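1H-3-hydroxy-4-oxoquinoline 2,4-dioxygenase (Pseudomonas putida, PDB 3IBT) catalyses the cofactor-independent, ring-cleaving 2,4-dioxygenation of 3-hydroxy-1H-quinolin-4-one to N-formylanthranilate and carbon monoxide during oxoquinoline degradation. Local coordinates at residues A[163-167]-A[168-172]; A[176-179]-A[180-184]. One frame throughout, in Å; residues are numbered along the deposited sequence.

Contact 1: residues A[163-167]-A[168-172]; sequences LNHLR and NEMPW
His165 O is gripped by two backbone N-H groups: Glu169 N at 3.0 Å from His165 O and Met170 N at 3.3 Å from the same oxygen reach it from opposite faces of its carbonyl plane. Moving from the i+4 to the i+5 donor makes this a pi-type turn late in helix 160-169 of the cap over the alpha/beta-hydrolase core. The longer bond is the straighter, 164° at the hydrogen. The side chains of Glu169 and Met170 both lie against the His165 imidazole; with CG anti to the backbone N (chi1 -178°), the ring lies beside its own carbonyl carbon, on their path. Glu169 CB lies obliquely 3.4 Å from His165 ND1. The Glu169 carboxylate is nearly coplanar with the ring, 11° between planes, and OE1 takes a weak bond from His165 ND1 at 3.5 Å; its sister oxygen OE2 makes the stronger link, a salt bridge to Arg35. On the NE2 side lies Met170, a selenomethionine, as an oblique Met-aromatic contact with SE 4.4 Å from the His165 ring centroid. The buried imidazole also meets Phe245 edge-to-face and touches Gln32, a substrate-binding residue by similarity. Bent at chi3, the selenomethionine chain brings Met170 CE to 3.5 Å from Leu166 CB.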
loop_
_atom_site.group_PDB
_atom_site.type_symbol
_atom_site.label_atom_id
_atom_site.label_comp_id
_atom_site.label_asym_id
_atom_site.label_seq_id
_atom_site.Cartn_x
_atom_site.Cartn_y
_atom_site.Cartn_z
ATOM N N LEU A 163 -2.269 -16.437 -5.599
ATOM C CA LEU A 163 -3.363 -16.894 -6.457
ATOM C C LEU A 163 -4.704 -16.704 -5.761
ATOM O O LEU A 163 -5.622 -16.137 -6.336
ATOM C CB LEU A 163 -3.163 -18.345 -6.902
ATOM C CG LEU A 163 -1.960 -18.526 -7.821
ATOM C CD1 LEU A 163 -1.633 -19.965 -8.028
ATOM C CD2 LEU A 163 -2.232 -17.903 -9.146
ATOM N N ASN A 164 -4.805 -17.125 -4.510
ATOM C CA ASN A 164 -6.076 -17.001 -3.813
ATOM C C ASN A 164 -6.512 -15.549 -3.731
ATOM O O ASN A 164 -7.732 -15.217 -3.804
ATOM C CB ASN A 164 -6.036 -17.579 -2.395
ATOM C CG ASN A 164 -7.388 -17.441 -1.700
ATOM O OD1 ASN A 164 -8.416 -17.877 -2.229
ATOM N ND2 ASN A 164 -7.408 -16.783 -0.561
ATOM N N HIS A 165 -5.496 -14.699 -3.552
ATOM C CA HIS A 165 -5.732 -13.282 -3.412
ATOM C C HIS A 165 -6.356 -12.718 -4.693
ATOM O O HIS A 165 -7.454 -12.140 -4.682
ATOM C CB HIS A 165 -4.462 -12.559 -3.086
ATOM C CG HIS A 165 -4.661 -11.103 -2.896
ATOM N ND1 HIS A 165 -5.272 -10.579 -1.780
ATOM C CD2 HIS A 165 -4.351 -10.053 -3.683
ATOM C CE1 HIS A 165 -5.316 -9.263 -1.877
ATOM N NE2 HIS A 165 -4.773 -8.919 -3.030
ATOM N N LEU A 166 -5.677 -12.922 -5.809
ATOM C CA LEU A 166 -6.215 -12.456 -7.058
ATOM C C LEU A 166 -7.246 -13.431 -7.644
ATOM O O LEU A 166 -7.485 -13.473 -8.852
ATOM C CB LEU A 166 -5.080 -12.067 -8.022
ATOM C CG LEU A 166 -3.903 -13.011 -8.260
ATOM C CD1 LEU A 166 -4.259 -14.143 -9.257
ATOM C CD2 LEU A 166 -2.758 -12.194 -8.763
ATOM N N ARG A 167 -7.906 -14.201 -6.792
ATOM C CA ARG A 167 -9.140 -14.864 -7.237
ATOM C C ARG A 167 -10.280 -14.681 -6.306
ATOM O O ARG A 167 -11.374 -15.040 -6.647
ATOM C CB ARG A 167 -8.960 -16.365 -7.448
ATOM C CG ARG A 167 -8.336 -16.696 -8.774
ATOM C CD ARG A 167 -7.391 -17.886 -8.630
ATOM N NE ARG A 167 -6.408 -17.952 -9.718
ATOM C CZ ARG A 167 -5.741 -19.057 -10.060
ATOM N NH1 ARG A 167 -5.937 -20.203 -9.398
ATOM N NH2 ARG A 167 -4.872 -19.013 -11.070
ATOM N N ASN A 168 -10.037 -14.176 -5.113
ATOM C CA ASN A 168 -11.085 -14.206 -4.121
ATOM C C ASN A 168 -11.172 -12.929 -3.290
ATOM O O ASN A 168 -12.256 -12.560 -2.809
ATOM C CB ASN A 168 -10.972 -15.470 -3.247
ATOM C CG ASN A 168 -11.477 -16.743 -3.959
ATOM O OD1 ASN A 168 -10.969 -17.125 -5.023
ATOM N ND2 ASN A 168 -12.480 -17.412 -3.352
ATOM N N GLU A 169 -10.040 -12.251 -3.137
ATOM C CA GLU A 169 -10.035 -10.956 -2.474
ATOM C C GLU A 169 -10.439 -9.895 -3.482
ATOM O O GLU A 169 -11.551 -9.380 -3.458
ATOM C CB GLU A 169 -8.641 -10.608 -1.887
ATOM C CG GLU A 169 -8.441 -10.836 -0.363
ATOM C CD GLU A 169 -8.230 -12.319 0.006
ATOM O OE1 GLU A 169 -7.541 -13.011 -0.798
ATOM O OE2 GLU A 169 -8.729 -12.782 1.079
HETATM N N MSE A 170 -9.510 -9.602 -4.379
HETATM C CA MSE A 170 -9.542 -8.388 -5.171
HETATM C C MSE A 170 -10.692 -8.370 -6.178
HETATM O O MSE A 170 -11.359 -7.342 -6.328
HETATM C CB MSE A 170 -8.212 -8.192 -5.885
HETATM C CG MSE A 170 -7.047 -8.056 -4.970
HETATM SE SE MSE A 170 -5.525 -7.172 -5.934
HETATM C CE MSE A 170 -4.863 -8.748 -6.961
ATOM N N PRO A 171 -10.939 -9.502 -6.867
ATOM C CA PRO A 171 -11.913 -9.336 -7.922
ATOM C C PRO A 171 -13.330 -9.342 -7.315
ATOM O O PRO A 171 -14.297 -9.012 -7.982
ATOM C CB PRO A 171 -11.644 -10.546 -8.839
ATOM C CG PRO A 171 -10.484 -11.314 -8.213
ATOM C CD PRO A 171 -10.462 -10.896 -6.784
ATOM N N TRP A 172 -13.404 -9.685 -6.032
ATOM C CA TRP A 172 -14.638 -9.726 -5.254
ATOM C C TRP A 172 -15.245 -8.334 -5.045
ATOM O O TRP A 172 -16.479 -8.196 -5.009
ATOM C CB TRP A 172 -14.357 -10.412 -3.911
ATOM C CG TRP A 172 -15.426 -10.284 -2.903
ATOM C CD1 TRP A 172 -16.590 -10.977 -2.870
ATOM C CD2 TRP A 172 -15.434 -9.415 -1.756
ATOM N NE1 TRP A 172 -17.340 -10.592 -1.785
ATOM C CE2 TRP A 172 -16.660 -9.634 -1.081
ATOM C CE3 TRP A 172 -14.533 -8.469 -1.240
ATOM C CZ2 TRP A 172 -17.017 -8.939 0.097
ATOM C CZ3 TRP A 172 -14.882 -7.777 -0.064
ATOM C CH2 TRP A 172 -16.123 -8.020 0.588
#

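Contact 2: residues A[176-179]-A[180-184]; sequences EMWQ and RACRE
Bonds from i+4 to i carry helix 175-192 from 176-179 into 180-184: Ala181 N meets Met177 O at 3.0 Å and Arg183 N meets Gln179 O at 3.0 Å, both nearly head-on to the carbonyl, whereas Arg180 N is bonded to Glu176 O from above its carbonyl plane and the Cys182 N bond to Trp178 O is weak. On the buried side, Cys182 SG lies over one face of the Trp178 indole, toward its rim, 4.4 Å from the centroid of the five-membered ring and 24° off its normal. This is a Cys sulfur-aromatic contact between residues one helical turn apart. The helix belongs to the cap of the alpha/beta-hydrolase fold, and Trp178 also packs on Phe149 of helix 142-154. Elsewhere on the helix, Met177, a selenomethionine bent at chi2 and chi3, brings CE obliquely to 3.9 Å from Arg180 NH1; the Arg180 guanidinium has a cation-pi partner in Phe68. One turn on from Gln179, Arg183 sends NH2 to the anti lone pair of Glu184 OE2, 3.0 Å away in the guanidinium plane, and the same nitrogen is salt-bridged to Asp67. A leucine in place of Arg183 would probably leave both the Glu184 carboxylate and Asp67 without this shared positive mate. Arg183 CG runs 3.7 Å from Gln179 O.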
loop_
_atom_site.group_PDB
_atom_site.type_symbol
_atom_site.label_atom_id
_atom_site.label_comp_id
_atom_site.label_asym_id
_atom_site.label_seq_id
_atom_site.Cartn_x
_atom_site.Cartn_y
_atom_site.Cartn_z
ATOM N N GLU A 176 -17.303 -0.535 -9.541
ATOM C CA GLU A 176 -17.232 0.870 -9.110
ATOM C C GLU A 176 -16.016 1.188 -8.182
ATOM O O GLU A 176 -15.544 2.334 -8.085
ATOM C CB GLU A 176 -18.564 1.296 -8.492
ATOM C CG GLU A 176 -19.685 1.438 -9.526
ATOM C CD GLU A 176 -20.840 2.363 -8.927
ATOM O OE1 GLU A 176 -20.819 2.742 -7.651
ATOM O OE2 GLU A 176 -21.854 2.581 -9.749
HETATM N N MSE A 177 -15.490 0.177 -7.513
HETATM C CA MSE A 177 -14.285 0.424 -6.782
HETATM C C MSE A 177 -13.077 0.231 -7.709
HETATM O O MSE A 177 -12.163 1.051 -7.718
HETATM C CB MSE A 177 -14.215 -0.458 -5.555
HETATM C CG MSE A 177 -13.120 -0.050 -4.580
HETATM SE SE MSE A 177 -13.412 1.685 -3.697
HETATM C CE MSE A 177 -15.072 1.164 -2.656
ATOM N N TRP A 178 -13.075 -0.835 -8.503
ATOM C CA TRP A 178 -11.972 -1.049 -9.416
ATOM C C TRP A 178 -11.674 0.244 -10.223
ATOM O O TRP A 178 -10.510 0.599 -10.525
ATOM C CB TRP A 178 -12.225 -2.253 -10.350
ATOM C CG TRP A 178 -11.000 -2.487 -11.191
ATOM C CD1 TRP A 178 -10.847 -2.182 -12.502
ATOM C CD2 TRP A 178 -9.724 -2.979 -10.740
ATOM N NE1 TRP A 178 -9.570 -2.492 -12.914
ATOM C CE2 TRP A 178 -8.860 -2.974 -11.849
ATOM C CE3 TRP A 178 -9.238 -3.440 -9.515
ATOM C CZ2 TRP A 178 -7.523 -3.409 -11.770
ATOM C CZ3 TRP A 178 -7.906 -3.856 -9.431
ATOM C CH2 TRP A 178 -7.073 -3.843 -10.551
ATOM N N GLN A 179 -12.755 0.944 -10.544
ATOM C CA GLN A 179 -12.704 2.113 -11.386
ATOM C C GLN A 179 -12.234 3.306 -10.605
ATOM O O GLN A 179 -11.319 3.987 -11.040
ATOM C CB GLN A 179 -14.069 2.373 -11.997
ATOM C CG GLN A 179 -14.443 1.348 -13.061
ATOM C CD GLN A 179 -15.910 1.421 -13.463
ATOM O OE1 GLN A 179 -16.622 2.372 -13.120
ATOM N NE2 GLN A 179 -16.368 0.414 -14.206
ATOM N N ARG A 180 -12.843 3.566 -9.449
ATOM C CA ARG A 180 -12.372 4.668 -8.616
ATOM C C ARG A 180 -10.839 4.574 -8.470
ATOM O O ARG A 180 -10.122 5.578 -8.572
ATOM C CB ARG A 180 -13.076 4.706 -7.249
ATOM C CG ARG A 180 -12.448 5.748 -6.297
ATOM C CD ARG A 180 -13.418 6.653 -5.556
ATOM N NE ARG A 180 -14.201 5.902 -4.580
ATOM C CZ ARG A 180 -15.422 5.427 -4.806
ATOM N NH1 ARG A 180 -16.043 4.734 -3.861
ATOM N NH2 ARG A 180 -16.018 5.639 -5.974
ATOM N N ALA A 181 -10.370 3.344 -8.278
ATOM C CA ALA A 181 -8.990 3.057 -8.032
ATOM C C ALA A 181 -8.146 3.572 -9.191
ATOM O O ALA A 181 -7.087 4.192 -9.009
ATOM C CB ALA A 181 -8.817 1.575 -7.873
ATOM N N CYS A 182 -8.655 3.339 -10.389
ATOM C CA CYS A 182 -7.928 3.732 -11.570
ATOM C C CYS A 182 -7.941 5.230 -11.774
ATOM O O CYS A 182 -6.891 5.823 -12.031
ATOM C CB CYS A 182 -8.387 2.934 -12.780
ATOM S SG CYS A 182 -7.983 1.190 -12.450
ATOM N N ARG A 183 -9.091 5.851 -11.576
ATOM C CA ARG A 183 -9.160 7.291 -11.663
ATOM C C ARG A 183 -8.165 7.872 -10.686
ATOM O O ARG A 183 -7.439 8.835 -10.982
ATOM C CB ARG A 183 -10.518 7.791 -11.232
ATOM C CG ARG A 183 -11.683 7.505 -12.111
ATOM C CD ARG A 183 -12.741 8.463 -11.661
ATOM N NE ARG A 183 -12.488 8.847 -10.258
ATOM C CZ ARG A 183 -13.311 8.548 -9.243
ATOM N NH1 ARG A 183 -14.468 7.859 -9.459
ATOM N NH2 ARG A 183 -12.984 8.952 -8.008
ATOM N N GLU A 184 -8.134 7.285 -9.504
ATOM C CA GLU A 184 -7.349 7.880 -8.463
ATOM C C GLU A 184 -5.885 7.709 -8.644
ATOM O O GLU A 184 -5.147 8.671 -8.473
ATOM C CB GLU A 184 -7.785 7.393 -7.100
ATOM C CG GLU A 184 -9.139 7.942 -6.775
ATOM C CD GLU A 184 -9.188 9.438 -6.963
ATOM O OE1 GLU A 184 -8.215 10.130 -6.570
ATOM O OE2 GLU A 184 -10.198 9.915 -7.514
#

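Overall arrangement
Both contacts lie in the helical insertion between strands 115-119 and 207-212 that caps the eight-stranded sheet of the alpha/beta-hydrolase fold. They come in series along the chain: contact 1 takes in the later part of helix 160-169 and the residues after it, and contact 2 lies in the next helix, 175-192. Their centres are about 17 Å apart, and the two touch each other nowhere beyond adjoining in sequence. Helix 142-154 links them indirectly, since both pack on it and both approach Trp153, which probably binds substrate. Contact 1 also reaches Gln32 and contact 2 Trp30, two further substrate-binding residues by similarity, so the two helices probably help to wall the active-site pocket from different positions.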